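Local coordinates for protein rRNA N-glycosidase (Bougainvillea spectabilis, PDB 3CTK) that belongs to the ribosome-inactivating proteins of plants, a family that acts against ribosomes, at residues 30-35 and 210-215; 219-222 and 228-231. All coordinates share one frame; numbering follows the deposited sequence.

Interaction 1 of 2, residues 30-35 and 210-215; sequences PVCQLP and PQCTTI
Two loops approach to 5.7 Å between Cys32 CA and Cys212 CA, and both cysteines have left-handed helical backbone angles. On the 30-35 side the bend is a type I' turn from Val31 to Leu34 with Cys32 and Gln33 at its corners. It is closed from both ends: Leu34 N gives a hydrogen bond to Val31 O at 2.9 Å, and Val31 N returns one to Leu34 O at 3.1 Å. Across the gap a disulfide forms the whole contact, with Cys32 SG bonded to Cys212 SG at 2.0 Å. Both sulfurs stand beside their own backbone N, anti to the carbonyl carbon (chi1 -60° for Cys32 and -66° for Cys212); from Cys212 the CB already points across, while Cys32 needs its SG to make the turn. The torsion about the S-S bond is -88°, close to the relaxed right angle. All five torsions of the bridge are negative, which makes it a left-handed spiral cystine, and Cys32 CB and Cys212 CB end 3.9 Å apart. Helix 198-208 lies alongside, with Cys32 on Ile205 and Ser208 and Val31 on His206; Val31 also touches Leu244 in the C-terminal tail. On the 210-215 side, strand 214-222 begins just beyond the cystine. The arrangement is a surface disulfide that staples the long loop after helix 14-25 to the turn between helix 198-208 and the C-terminal hairpin, closing a covalent loop of some 180 residues in this ribosome-inactivating protein fold.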
loop_
_atom_site.group_PDB
_atom_site.type_symbol
_atom_site.label_atom_id
_atom_site.label_comp_id
_atom_site.label_asym_id
_atom_site.label_seq_id
_atom_site.Cartn_x
_atom_site.Cartn_y
_atom_site.Cartn_z
ATOM N N PRO A 30 -14.770 9.784 -10.799
ATOM C CA PRO A 30 -13.480 10.162 -11.384
ATOM C C PRO A 30 -13.288 11.674 -11.454
ATOM O O PRO A 30 -14.253 12.425 -11.588
ATOM C CB PRO A 30 -13.536 9.542 -12.779
ATOM C CG PRO A 30 -14.456 8.374 -12.606
ATOM C CD PRO A 30 -15.541 8.944 -11.733
ATOM N N VAL A 31 -12.038 12.112 -11.357
ATOM C CA VAL A 31 -11.717 13.530 -11.453
ATOM C C VAL A 31 -10.514 13.629 -12.386
ATOM O O VAL A 31 -9.546 12.879 -12.247
ATOM C CB VAL A 31 -11.387 14.148 -10.066
ATOM C CG1 VAL A 31 -10.090 13.582 -9.520
ATOM C CG2 VAL A 31 -11.296 15.659 -10.186
ATOM N N CYS A 32 -10.596 14.542 -13.349
ATOM C CA CYS A 32 -9.540 14.725 -14.338
ATOM C C CYS A 32 -9.144 13.380 -14.966
ATOM O O CYS A 32 -7.959 13.091 -15.168
ATOM C CB CYS A 32 -8.317 15.408 -13.709
ATOM S SG CYS A 32 -8.632 17.070 -13.006
ATOM N N GLN A 33 -10.156 12.566 -15.266
ATOM C CA GLN A 33 -9.962 11.258 -15.892
ATOM C C GLN A 33 -9.131 10.270 -15.076
ATOM O O GLN A 33 -8.491 9.379 -15.641
ATOM C CB GLN A 33 -9.326 11.434 -17.273
ATOM C CG GLN A 33 -10.197 12.191 -18.255
ATOM C CD GLN A 33 -9.499 12.435 -19.578
ATOM O OE1 GLN A 33 -8.528 13.192 -19.656
ATOM N NE2 GLN A 33 -9.987 11.790 -20.625
ATOM N N LEU A 34 -9.148 10.431 -13.756
ATOM C CA LEU A 34 -8.408 9.553 -12.851
ATOM C C LEU A 34 -9.356 8.940 -11.818
ATOM O O LEU A 34 -10.338 9.566 -11.413
ATOM C CB LEU A 34 -7.319 10.346 -12.119
ATOM C CG LEU A 34 -6.152 10.883 -12.946
ATOM C CD1 LEU A 34 -5.340 11.861 -12.104
ATOM C CD2 LEU A 34 -5.278 9.729 -13.413
ATOM N N PRO A 35 -9.079 7.698 -11.388
ATOM C CA PRO A 35 -9.899 6.996 -10.397
ATOM C C PRO A 35 -9.782 7.710 -9.046
ATOM O O PRO A 35 -8.779 8.374 -8.778
ATOM C CB PRO A 35 -9.280 5.596 -10.361
ATOM C CG PRO A 35 -8.580 5.482 -11.694
ATOM C CD PRO A 35 -7.979 6.841 -11.851
ATOM N N PRO A 210 -12.968 21.557 -12.589
ATOM C CA PRO A 210 -12.996 20.716 -13.790
ATOM C C PRO A 210 -12.099 21.081 -14.981
ATOM O O PRO A 210 -11.950 20.272 -15.900
ATOM C CB PRO A 210 -14.477 20.724 -14.187
ATOM C CG PRO A 210 -15.127 21.838 -13.325
ATOM C CD PRO A 210 -14.013 22.587 -12.665
ATOM N N GLN A 211 -11.509 22.273 -15.001
ATOM C CA GLN A 211 -10.659 22.605 -16.142
ATOM C C GLN A 211 -9.458 21.671 -16.225
ATOM O O GLN A 211 -8.913 21.431 -17.303
ATOM C CB GLN A 211 -10.209 24.067 -16.097
ATOM C CG GLN A 211 -11.320 25.048 -16.483
ATOM C CD GLN A 211 -12.161 24.570 -17.672
ATOM O OE1 GLN A 211 -11.636 24.258 -18.742
ATOM N NE2 GLN A 211 -13.473 24.517 -17.479
ATOM N N CYS A 212 -9.055 21.145 -15.074
ATOM C CA CYS A 212 -7.952 20.197 -14.993
ATOM C C CYS A 212 -6.673 20.587 -15.713
ATOM O O CYS A 212 -6.099 19.793 -16.460
ATOM C CB CYS A 212 -8.418 18.825 -15.491
ATOM S SG CYS A 212 -9.691 18.064 -14.432
ATOM N N THR A 213 -6.225 21.814 -15.492
ATOM C CA THR A 213 -4.985 22.270 -16.090
ATOM C C THR A 213 -4.114 22.845 -14.982
ATOM O O THR A 213 -3.218 22.173 -14.472
ATOM C CB THR A 213 -5.218 23.342 -17.182
ATOM O OG1 THR A 213 -5.998 24.418 -16.649
ATOM C CG2 THR A 213 -5.942 22.738 -18.374
ATOM N N THR A 214 -4.405 24.076 -14.587
ATOM C CA THR A 214 -3.632 24.756 -13.554
ATOM C C THR A 214 -3.792 24.223 -12.131
ATOM O O THR A 214 -4.903 23.949 -11.672
ATOM C CB THR A 214 -3.968 26.261 -13.542
ATOM O OG1 THR A 214 -3.707 26.810 -14.839
ATOM C CG2 THR A 214 -3.116 26.997 -12.513
ATOM N N ILE A 215 -2.659 24.083 -11.445
ATOM C CA ILE A 215 -2.610 23.633 -10.053
ATOM C C ILE A 215 -1.981 24.785 -9.274
ATOM O O ILE A 215 -0.789 25.064 -9.425
ATOM C CB ILE A 215 -1.724 22.370 -9.874
ATOM C CG1 ILE A 215 -2.418 21.148 -10.483
ATOM C CG2 ILE A 215 -1.447 22.134 -8.385
ATOM C CD1 ILE A 215 -1.604 19.859 -10.389
#

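Interaction 2 of 2, residues 219-222 and 228-231; sequences LQLI and PWVV
Leu221 and Trp229 run side by side out of one face of the hairpin, with Val231 completing their apolar cluster. Leu221 CB lies 3.6 Å from Trp229 CE3, and farther out Leu221 CD1 reaches Trp229 CZ3 at 3.8 Å, so the leucine follows the benzo part of the indole obliquely. Val231, two residues on in the same strand as Trp229 and on the same face, sets its CG2 methyl 3.6 Å above the indole plane, over its centre. The same methyl also meets Leu221 CD1 at 4.0 Å, so the three side chains close on one another. With CG anti to the backbone N (chi1 178°), Trp229 leans its ring forward along the strand, under the Val231 methyl. Ile237 from helix 234-237 packs on all three residues, and Lys190 makes a cation-pi contact with the indole. Farther along the face Leu219 CB lies 4.1 Å from Val231 CB.

Beneath these side chains the backbones are joined by two pairs, each bonded both ways: Leu219 N to Val231 O and Val231 N to Leu219 O, Leu221 N to Trp229 O and Trp229 N to Leu221 O, all at 2.9 Å. Val231 N to Leu219 O is nearly straight and lies in the carbonyl plane. At the turn end both donors stand above the carbonyl plane, Trp229 N by 52° at Leu221 O, so these bonds are off the lone pairs. On the opposite face the non-hydrogen-bonded pair Gln220 and Val230 lie alongside each other, and the bent Gln220 chain lays NE2 against Val230 CG2 at 3.4 Å. With strand directions 146° apart, an exposed Gln220-Val230 face and an apolar face turned to helix 234-237, this is a twisted antiparallel beta hairpin, the two-stranded sheet of the C-terminal region of ribosome-inactivating proteins.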
loop_
_atom_site.group_PDB
_atom_site.type_symbol
_atom_site.label_atom_id
_atom_site.label_comp_id
_atom_site.label_asym_id
_atom_site.label_seq_id
_atom_site.Cartn_x
_atom_site.Cartn_y
_atom_site.Cartn_z
ATOM N N LEU A 219 2.441 22.295 -6.280
ATOM C CA LEU A 219 2.897 21.188 -5.442
ATOM C C LEU A 219 4.420 21.224 -5.445
ATOM O O LEU A 219 5.039 21.292 -6.506
ATOM C CB LEU A 219 2.427 19.854 -6.012
ATOM C CG LEU A 219 0.933 19.543 -5.912
ATOM C CD1 LEU A 219 0.588 18.433 -6.895
ATOM C CD2 LEU A 219 0.579 19.138 -4.483
ATOM N N GLN A 220 5.019 21.191 -4.260
ATOM C CA GLN A 220 6.473 21.218 -4.140
ATOM C C GLN A 220 6.934 19.780 -3.939
ATOM O O GLN A 220 7.006 19.297 -2.809
ATOM C CB GLN A 220 6.879 22.082 -2.942
ATOM C CG GLN A 220 6.133 23.409 -2.866
ATOM C CD GLN A 220 6.446 24.332 -4.028
ATOM O OE1 GLN A 220 5.635 25.186 -4.396
ATOM N NE2 GLN A 220 7.629 24.176 -4.603
ATOM N N LEU A 221 7.244 19.103 -5.042
ATOM C CA LEU A 221 7.666 17.709 -4.994
ATOM C C LEU A 221 9.167 17.512 -5.211
ATOM O O LEU A 221 9.924 18.483 -5.288
ATOM C CB LEU A 221 6.855 16.905 -6.019
ATOM C CG LEU A 221 5.337 17.056 -5.816
ATOM C CD1 LEU A 221 4.572 16.262 -6.869
ATOM C CD2 LEU A 221 4.963 16.580 -4.416
ATOM N N ILE A 222 9.588 16.252 -5.302
ATOM C CA ILE A 222 10.999 15.906 -5.474
ATOM C C ILE A 222 11.227 14.905 -6.608
ATOM O O ILE A 222 10.471 13.944 -6.762
ATOM C CB ILE A 222 11.559 15.314 -4.160
ATOM C CG1 ILE A 222 11.372 16.329 -3.028
ATOM C CG2 ILE A 222 13.031 14.944 -4.327
ATOM C CD1 ILE A 222 11.671 15.789 -1.644
ATOM N N PRO A 228 14.465 19.642 -6.679
ATOM C CA PRO A 228 13.119 20.210 -6.574
ATOM C C PRO A 228 12.315 19.969 -7.848
ATOM O O PRO A 228 12.828 20.127 -8.955
ATOM C CB PRO A 228 13.391 21.695 -6.344
ATOM C CG PRO A 228 14.689 21.688 -5.610
ATOM C CD PRO A 228 15.486 20.660 -6.376
ATOM N N TRP A 229 11.057 19.578 -7.683
ATOM C CA TRP A 229 10.166 19.333 -8.814
ATOM C C TRP A 229 8.861 20.065 -8.520
ATOM O O TRP A 229 8.001 19.553 -7.804
ATOM C CB TRP A 229 9.926 17.826 -8.983
ATOM C CG TRP A 229 8.970 17.460 -10.094
ATOM C CD1 TRP A 229 8.853 18.069 -11.313
ATOM C CD2 TRP A 229 8.029 16.377 -10.097
ATOM N NE1 TRP A 229 7.897 17.432 -12.074
ATOM C CE2 TRP A 229 7.377 16.390 -11.351
ATOM C CE3 TRP A 229 7.677 15.394 -9.160
ATOM C CZ2 TRP A 229 6.389 15.459 -11.693
ATOM C CZ3 TRP A 229 6.694 14.467 -9.500
ATOM C CH2 TRP A 229 6.063 14.508 -10.758
ATOM N N VAL A 230 8.732 21.275 -9.059
ATOM C CA VAL A 230 7.541 22.092 -8.844
ATOM C C VAL A 230 6.467 21.804 -9.883
ATOM O O VAL A 230 6.664 22.008 -11.082
ATOM C CB VAL A 230 7.894 23.592 -8.865
ATOM C CG1 VAL A 230 6.640 24.434 -8.697
ATOM C CG2 VAL A 230 8.884 23.894 -7.751
ATOM N N VAL A 231 5.321 21.334 -9.404
ATOM C CA VAL A 231 4.206 20.976 -10.268
ATOM C C VAL A 231 3.064 21.984 -10.211
ATOM O O VAL A 231 2.466 22.190 -9.157
ATOM C CB VAL A 231 3.665 19.578 -9.882
ATOM C CG1 VAL A 231 2.417 19.247 -10.690
ATOM C CG2 VAL A 231 4.748 18.532 -10.110
#

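Interaction 1 and interaction 2 follow one another along the chain and share strand 214-222: the disulfide lies just before its start, and residues 219-222 form its far end. Their centres are 18 Å apart, yet the two meet where Ile215 CG2 packs 4.0 Å from Val231 O. Ile215 also bonds through its backbone to Asn232, so the hairpin pairing begins within the 210-215 segment and continues into 219-222 with 228-231. Both contacts lie on the same side of the molecule, 23 and 22 Å from its centre. One ties this C-terminal region covalently to the loop after helix 14-25; the other gives it its two-stranded sheet.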